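Side-chain contacts in N-acetylneuraminate lyase (Fusobacterium nucleatum subsp. nucleatum ATCC 25586, PDB 5ZKA), which belongs to the dihydrodipicolinate synthetase family of lyases and aldolases, enzymes built on a TIM barrel: residues Y136-I139 / V140-G144; H250-N253 / D254-G258. All coordinates share one frame; numbering follows the deposited sequence.

Interaction 1: residues Y136-I139 / V140-G144; sequences YETI and VRETG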
ATOM      1  N   TYR A 136       3.658 -23.972 -12.500  1.00 29.49           N
ATOM      2  CA  TYR A 136       3.067 -24.255 -11.195  1.00 27.89           C
ATOM      3  C   TYR A 136       2.352 -25.596 -11.196  1.00 32.83           C
ATOM      4  O   TYR A 136       2.530 -26.408 -10.280  1.00 31.94           O
ATOM      5  CB  TYR A 136       2.111 -23.136 -10.800  1.00 28.30           C
ATOM      6  CG  TYR A 136       2.852 -21.940 -10.243  1.00 25.02           C
ATOM      7  CD1 TYR A 136       3.610 -22.056  -9.076  1.00 29.32           C
ATOM      8  CD2 TYR A 136       2.818 -20.709 -10.892  1.00 28.58           C
ATOM      9  CE1 TYR A 136       4.304 -20.965  -8.560  1.00 27.80           C
ATOM     10  CE2 TYR A 136       3.503 -19.619 -10.386  1.00 29.35           C
ATOM     11  CZ  TYR A 136       4.247 -19.760  -9.221  1.00 29.51           C
ATOM     12  OH  TYR A 136       4.942 -18.696  -8.706  1.00 28.39           O
ATOM     13  N   GLU A 137       1.537 -25.850 -12.218  1.00 30.41           N
ATOM     14  CA  GLU A 137       0.779 -27.094 -12.239  1.00 33.55           C
ATOM     15  C   GLU A 137       1.701 -28.294 -12.348  1.00 35.29           C
ATOM     16  O   GLU A 137       1.394 -29.357 -11.794  1.00 34.41           O
ATOM     17  CB  GLU A 137      -0.231 -27.081 -13.389  1.00 40.03           C
ATOM     18  CG  GLU A 137      -1.144 -25.867 -13.355  1.00 50.16           C
ATOM     19  CD  GLU A 137      -2.607 -26.220 -13.446  1.00 56.25           C
ATOM     20  OE1 GLU A 137      -3.142 -26.245 -14.574  1.00 58.71           O
ATOM     21  OE2 GLU A 137      -3.220 -26.460 -12.384  1.00 54.78           O
ATOM     22  N   THR A 138       2.827 -28.141 -13.050  1.00 31.96           N
ATOM     23  CA  THR A 138       3.762 -29.249 -13.203  1.00 33.89           C
ATOM     24  C   THR A 138       4.428 -29.592 -11.875  1.00 33.02           C
ATOM     25  O   THR A 138       4.553 -30.769 -11.519  1.00 30.62           O
ATOM     26  CB  THR A 138       4.812 -28.910 -14.267  1.00 34.65           C
ATOM     27  OG1 THR A 138       4.182 -28.778 -15.553  1.00 32.52           O
ATOM     28  CG2 THR A 138       5.894 -29.979 -14.333  1.00 32.77           C
ATOM     29  N   ILE A 139       4.862 -28.579 -11.123  1.00 28.87           N
ATOM     30  CA  ILE A 139       5.473 -28.873  -9.831  1.00 30.25           C
ATOM     31  C   ILE A 139       4.476 -29.583  -8.926  1.00 29.52           C
ATOM     32  O   ILE A 139       4.821 -30.549  -8.234  1.00 32.85           O
ATOM     33  CB  ILE A 139       6.019 -27.588  -9.181  1.00 28.43           C
ATOM     34  CG1 ILE A 139       7.037 -26.915 -10.111  1.00 29.19           C
ATOM     35  CG2 ILE A 139       6.644 -27.917  -7.821  1.00 34.93           C
ATOM     36  CD1 ILE A 139       7.424 -25.485  -9.694  1.00 32.37           C
ATOM     37  N   VAL A 140       3.226 -29.112  -8.909  1.00 33.60           N
ATOM     38  CA  VAL A 140       2.206 -29.735  -8.064  1.00 32.98           C
ATOM     39  C   VAL A 140       1.956 -31.169  -8.511  1.00 32.75           C
ATOM     40  O   VAL A 140       2.000 -32.111  -7.707  1.00 33.88           O
ATOM     41  CB  VAL A 140       0.913 -28.900  -8.093  1.00 33.24           C
ATOM     42  CG1 VAL A 140      -0.228 -29.651  -7.429  1.00 32.92           C
ATOM     43  CG2 VAL A 140       1.143 -27.548  -7.426  1.00 33.45           C
ATOM     44  N   ARG A 141       1.723 -31.353  -9.810  1.00 29.08           N
ATOM     45  CA  ARG A 141       1.460 -32.682 -10.364  1.00 32.70           C
ATOM     46  C   ARG A 141       2.587 -33.662 -10.051  1.00 36.59           C
ATOM     47  O   ARG A 141       2.342 -34.809  -9.655  1.00 38.67           O
ATOM     48  CB  ARG A 141       1.260 -32.558 -11.871  1.00 33.06           C
ATOM     49  CG  ARG A 141       0.968 -33.846 -12.573  1.00 39.89           C
ATOM     50  CD  ARG A 141       0.567 -33.579 -14.017  1.00 44.64           C
ATOM     51  NE  ARG A 141       1.681 -33.082 -14.823  1.00 48.06           N
ATOM     52  CZ  ARG A 141       1.748 -31.851 -15.328  1.00 49.15           C
ATOM     53  NH1 ARG A 141       0.766 -30.989 -15.112  1.00 38.71           N
ATOM     54  NH2 ARG A 141       2.795 -31.488 -16.056  1.00 53.83           N
ATOM     55  N   GLU A 142       3.833 -33.234 -10.234  1.00 37.23           N
ATOM     56  CA  GLU A 142       4.957 -34.152 -10.113  1.00 38.91           C
ATOM     57  C   GLU A 142       5.338 -34.441  -8.664  1.00 39.87           C
ATOM     58  O   GLU A 142       5.978 -35.466  -8.403  1.00 41.64           O
ATOM     59  CB  GLU A 142       6.163 -33.595 -10.872  1.00 38.85           C
ATOM     60  CG  GLU A 142       5.963 -33.525 -12.381  1.00 43.11           C
ATOM     61  CD  GLU A 142       5.970 -34.907 -13.037  1.00 56.45           C
ATOM     62  OE1 GLU A 142       6.875 -35.715 -12.728  1.00 60.39           O
ATOM     63  OE2 GLU A 142       5.071 -35.183 -13.860  1.00 59.45           O
ATOM     64  N   THR A 143       4.961 -33.575  -7.722  1.00 34.25           N
ATOM     65  CA  THR A 143       5.258 -33.806  -6.310  1.00 32.11           C
ATOM     66  C   THR A 143       4.065 -34.307  -5.507  1.00 35.81           C
ATOM     67  O   THR A 143       4.259 -34.969  -4.486  1.00 38.31           O
ATOM     68  CB  THR A 143       5.775 -32.516  -5.641  1.00 34.02           C
ATOM     69  OG1 THR A 143       4.751 -31.513  -5.660  1.00 36.99           O
ATOM     70  CG2 THR A 143       7.008 -31.986  -6.366  1.00 32.61           C
ATOM     71  N   GLY A 144       2.837 -33.993  -5.918  1.00 34.05           N
ATOM     72  CA  GLY A 144       1.681 -34.281  -5.089  1.00 34.36           C
ATOM     73  C   GLY A 144       1.570 -33.419  -3.850  1.00 36.32           C
ATOM     74  O   GLY A 144       0.753 -33.713  -2.973  1.00 38.94           O
TER
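The guanidinium group of Arg141 folds back over Thr138, one turn earlier in the helix, so that the two side chains cross at a slant. Arg141 leaves the backbone with CG anti to its own N (chi1 -179°), then bends at chi3, and this bend carries the flat group back along the helix. Thr138 CA lies against one face of the guanidinium, towards its rim, 3.9 Å from Arg141 CZ. Arg141 NH2 reaches Thr138 OG1 at 3.1 Å, but the bond is weak because the N-H points well off the oxygen (125°). That hydroxyl also bonds to the carbonyl of Asp134, one turn back.

The methyl CG2 of Thr138 lies near Arg141 NH2 and also beside Glu142. The side chains of Thr138 and Glu142 run alongside each other in the same direction, with Thr138 CG2 4.0 Å from Glu142 CG.

At the end of the helix Ile139 O is held twice by Thr143. The hydroxyl OG1 donates to it at 2.7 Å and the backbone N at 3.1 Å, from opposite faces of the carbonyl plane. A chi1 of 64° sets the hydroxyl between the backbone N and carbonyl carbon of Thr143, from where it can reach back to the carbonyl of the preceding turn. Thr143 OG1 is also hydrogen-bonded to the N of Asn145. Gly144, with positive phi, ends the helical run, while its N still bonds to Val140 O at 2.7 Å.

This is the C-terminal end of the helix in a beta-alpha-beta unit of the barrel. Tyr136, Ile139 and Val140 pack on Met147 of strand 147-150, Ile139 and Thr143 also meet Leu117 of strand 117-120, and Ile139, Glu142 and Thr143 touch helix 99-112.

Interaction 2: residues H250-N253 / D254-G258; sequences HTTN and DLIEG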
ATOM      1  N   HIS A 250       5.436   1.366  14.137  1.00 28.92           N
ATOM      2  CA  HIS A 250       6.308   2.533  14.060  1.00 24.41           C
ATOM      3  C   HIS A 250       7.708   2.201  14.566  1.00 22.28           C
ATOM      4  O   HIS A 250       8.711   2.581  13.955  1.00 26.42           O
ATOM      5  CB  HIS A 250       5.720   3.680  14.881  1.00 28.96           C
ATOM      6  CG  HIS A 250       4.677   4.494  14.169  1.00 26.86           C
ATOM      7  ND1 HIS A 250       4.700   4.732  12.813  1.00 29.53           N
ATOM      8  CD2 HIS A 250       3.619   5.190  14.655  1.00 31.49           C
ATOM      9  CE1 HIS A 250       3.682   5.514  12.489  1.00 34.19           C
ATOM     10  NE2 HIS A 250       3.009   5.805  13.589  1.00 30.03           N
ATOM     11  N   THR A 251       7.791   1.539  15.723  1.00 23.65           N
ATOM     12  CA  THR A 251       9.093   1.187  16.275  1.00 24.55           C
ATOM     13  C   THR A 251       9.807   0.201  15.363  1.00 26.43           C
ATOM     14  O   THR A 251      11.007   0.344  15.092  1.00 26.30           O
ATOM     15  CB  THR A 251       8.916   0.592  17.674  1.00 29.29           C
ATOM     16  OG1 THR A 251       8.359   1.585  18.553  1.00 33.92           O
ATOM     17  CG2 THR A 251      10.253   0.118  18.233  1.00 30.60           C
ATOM     18  N   THR A 252       9.069  -0.798  14.876  1.00 23.77           N
ATOM     19  CA  THR A 252       9.621  -1.772  13.933  1.00 26.13           C
ATOM     20  C   THR A 252      10.193  -1.089  12.697  1.00 28.22           C
ATOM     21  O   THR A 252      11.291  -1.428  12.234  1.00 25.20           O
ATOM     22  CB  THR A 252       8.533  -2.770  13.544  1.00 25.05           C
ATOM     23  OG1 THR A 252       8.285  -3.645  14.651  1.00 27.15           O
ATOM     24  CG2 THR A 252       8.935  -3.616  12.317  1.00 22.25           C
ATOM     25  N   ASN A 253       9.479  -0.103  12.158  1.00 24.02           N
ATOM     26  CA  ASN A 253       9.964   0.521  10.936  1.00 23.42           C
ATOM     27  C   ASN A 253      11.127   1.481  11.172  1.00 26.95           C
ATOM     28  O   ASN A 253      11.885   1.745  10.236  1.00 23.25           O
ATOM     29  CB  ASN A 253       8.797   1.210  10.206  1.00 24.73           C
ATOM     30  CG  ASN A 253       7.899   0.202   9.501  1.00 29.11           C
ATOM     31  OD1 ASN A 253       8.068  -1.004   9.680  1.00 28.01           O
ATOM     32  ND2 ASN A 253       6.950   0.684   8.694  1.00 22.16           N
ATOM     33  N   ASP A 254      11.308   1.997  12.389  1.00 26.55           N
ATOM     34  CA  ASP A 254      12.575   2.657  12.702  1.00 28.21           C
ATOM     35  C   ASP A 254      13.729   1.665  12.595  1.00 29.67           C
ATOM     36  O   ASP A 254      14.807   1.986  12.080  1.00 26.75           O
ATOM     37  CB  ASP A 254      12.536   3.247  14.115  1.00 26.32           C
ATOM     38  CG  ASP A 254      11.770   4.559  14.205  1.00 35.83           C
ATOM     39  OD1 ASP A 254      11.411   5.143  13.153  1.00 37.67           O
ATOM     40  OD2 ASP A 254      11.544   5.013  15.349  1.00 38.27           O
ATOM     41  N   LEU A 255      13.521   0.454  13.103  1.00 27.06           N
ATOM     42  CA  LEU A 255      14.541  -0.580  12.996  1.00 26.42           C
ATOM     43  C   LEU A 255      14.740  -0.999  11.540  1.00 26.95           C
ATOM     44  O   LEU A 255      15.875  -1.083  11.059  1.00 27.58           O
ATOM     45  CB  LEU A 255      14.150  -1.775  13.865  1.00 28.17           C
ATOM     46  CG  LEU A 255      14.945  -3.059  13.621  1.00 29.24           C
ATOM     47  CD1 LEU A 255      16.426  -2.855  13.968  1.00 26.74           C
ATOM     48  CD2 LEU A 255      14.340  -4.199  14.430  1.00 26.16           C
ATOM     49  N   ILE A 256      13.647  -1.247  10.816  1.00 23.66           N
ATOM     50  CA  ILE A 256      13.773  -1.672   9.420  1.00 24.29           C
ATOM     51  C   ILE A 256      14.437  -0.583   8.588  1.00 25.35           C
ATOM     52  O   ILE A 256      15.259  -0.868   7.708  1.00 25.95           O
ATOM     53  CB  ILE A 256      12.393  -2.072   8.858  1.00 22.19           C
ATOM     54  CG1 ILE A 256      11.918  -3.360   9.545  1.00 25.41           C
ATOM     55  CG2 ILE A 256      12.460  -2.264   7.333  1.00 27.11           C
ATOM     56  CD1 ILE A 256      10.567  -3.853   9.052  1.00 26.45           C
ATOM     57  N   GLU A 257      14.109   0.682   8.858  1.00 27.26           N
ATOM     58  CA  GLU A 257      14.726   1.767   8.105  1.00 27.33           C
ATOM     59  C   GLU A 257      16.236   1.765   8.288  1.00 31.03           C
ATOM     60  O   GLU A 257      16.986   1.963   7.324  1.00 28.35           O
ATOM     61  CB  GLU A 257      14.127   3.106   8.541  1.00 31.21           C
ATOM     62  CG  GLU A 257      14.765   4.327   7.928  1.00 34.58           C
ATOM     63  CD  GLU A 257      14.281   5.601   8.610  1.00 43.78           C
ATOM     64  OE1 GLU A 257      13.205   6.095   8.231  1.00 39.26           O
ATOM     65  OE2 GLU A 257      14.963   6.087   9.541  1.00 44.78           O
ATOM     66  N   GLY A 258      16.704   1.496   9.513  1.00 23.93           N
ATOM     67  CA  GLY A 258      18.139   1.381   9.730  1.00 25.12           C
ATOM     68  C   GLY A 258      18.731   0.147   9.073  1.00 26.19           C
ATOM     69  O   GLY A 258      19.824   0.200   8.502  1.00 28.07           O
TER
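Thr252 and Ile256 lie side by side one turn apart in helix 242-262, which lies beyond the last strand of the TIM barrel in the chain, after helix 223-237, and packs against that helix and helix 291-304. Here the contact is close. The methyl CG2 of Thr252 meets the end of Ile256, CD1, at 3.7 Å. Ile256 points CG1 away from its own carbonyl carbon (chi1 -69°) and continues fully extended, which brings CD1 alongside both Thr252 and Asn253. Asn253 runs in the same direction as Ile256 and sets its amide oxygen OD1 3.8 Å from that CD1. OD1 is also hydrogen-bonded to Gln249, while Asn253 ND2 bonds to the carbonyl of Glu205 and to an acidic side chain of another protein chain. The Thr252 hydroxyl is bound by Ile248 and Asn226, so the polar ends are taken up while the carbon parts pack. Leu255 continues this buried side onto Phe304 and Asn226.

The other side is looser and only partly buried. His250 and Asp254 meet through the backbone bond of the turn, Asp254 N to His250 O, but their side chains stay apart, ND1 of His250 lying 6.7 Å from OD1 of Asp254. Both are engaged across the subunit interface instead: each carboxylate oxygen of Asp254 forms a salt bridge with a basic side chain of another protein chain, and His250 ND1 bonds to an acidic one. Glu257, extended beyond CG, likewise forms a salt bridge there, while its CB rests 3.1 Å from Asn253 O.

In the fold
Interactions 1 and 2 are both one-turn contacts within single helices, on opposite sides of the chain's centre, their centres about 39 Å apart and the two well separated. Both are partly buried, but only interaction 1 includes a fully exposed side chain, Arg141. Interaction 1 belongs to a helix between two neighbouring barrel strands, and its buried side faces those strands; interaction 2 lies on a helix beyond the last strand and packs mainly on other helices. Their polar chemistry follows the setting. Residues 136-144 spend it within the chain, partly on ending the helix and partly on bonds to neighbouring strands and loops. Residues 250-258, inside a continuing helix, direct theirs largely across a subunit interface.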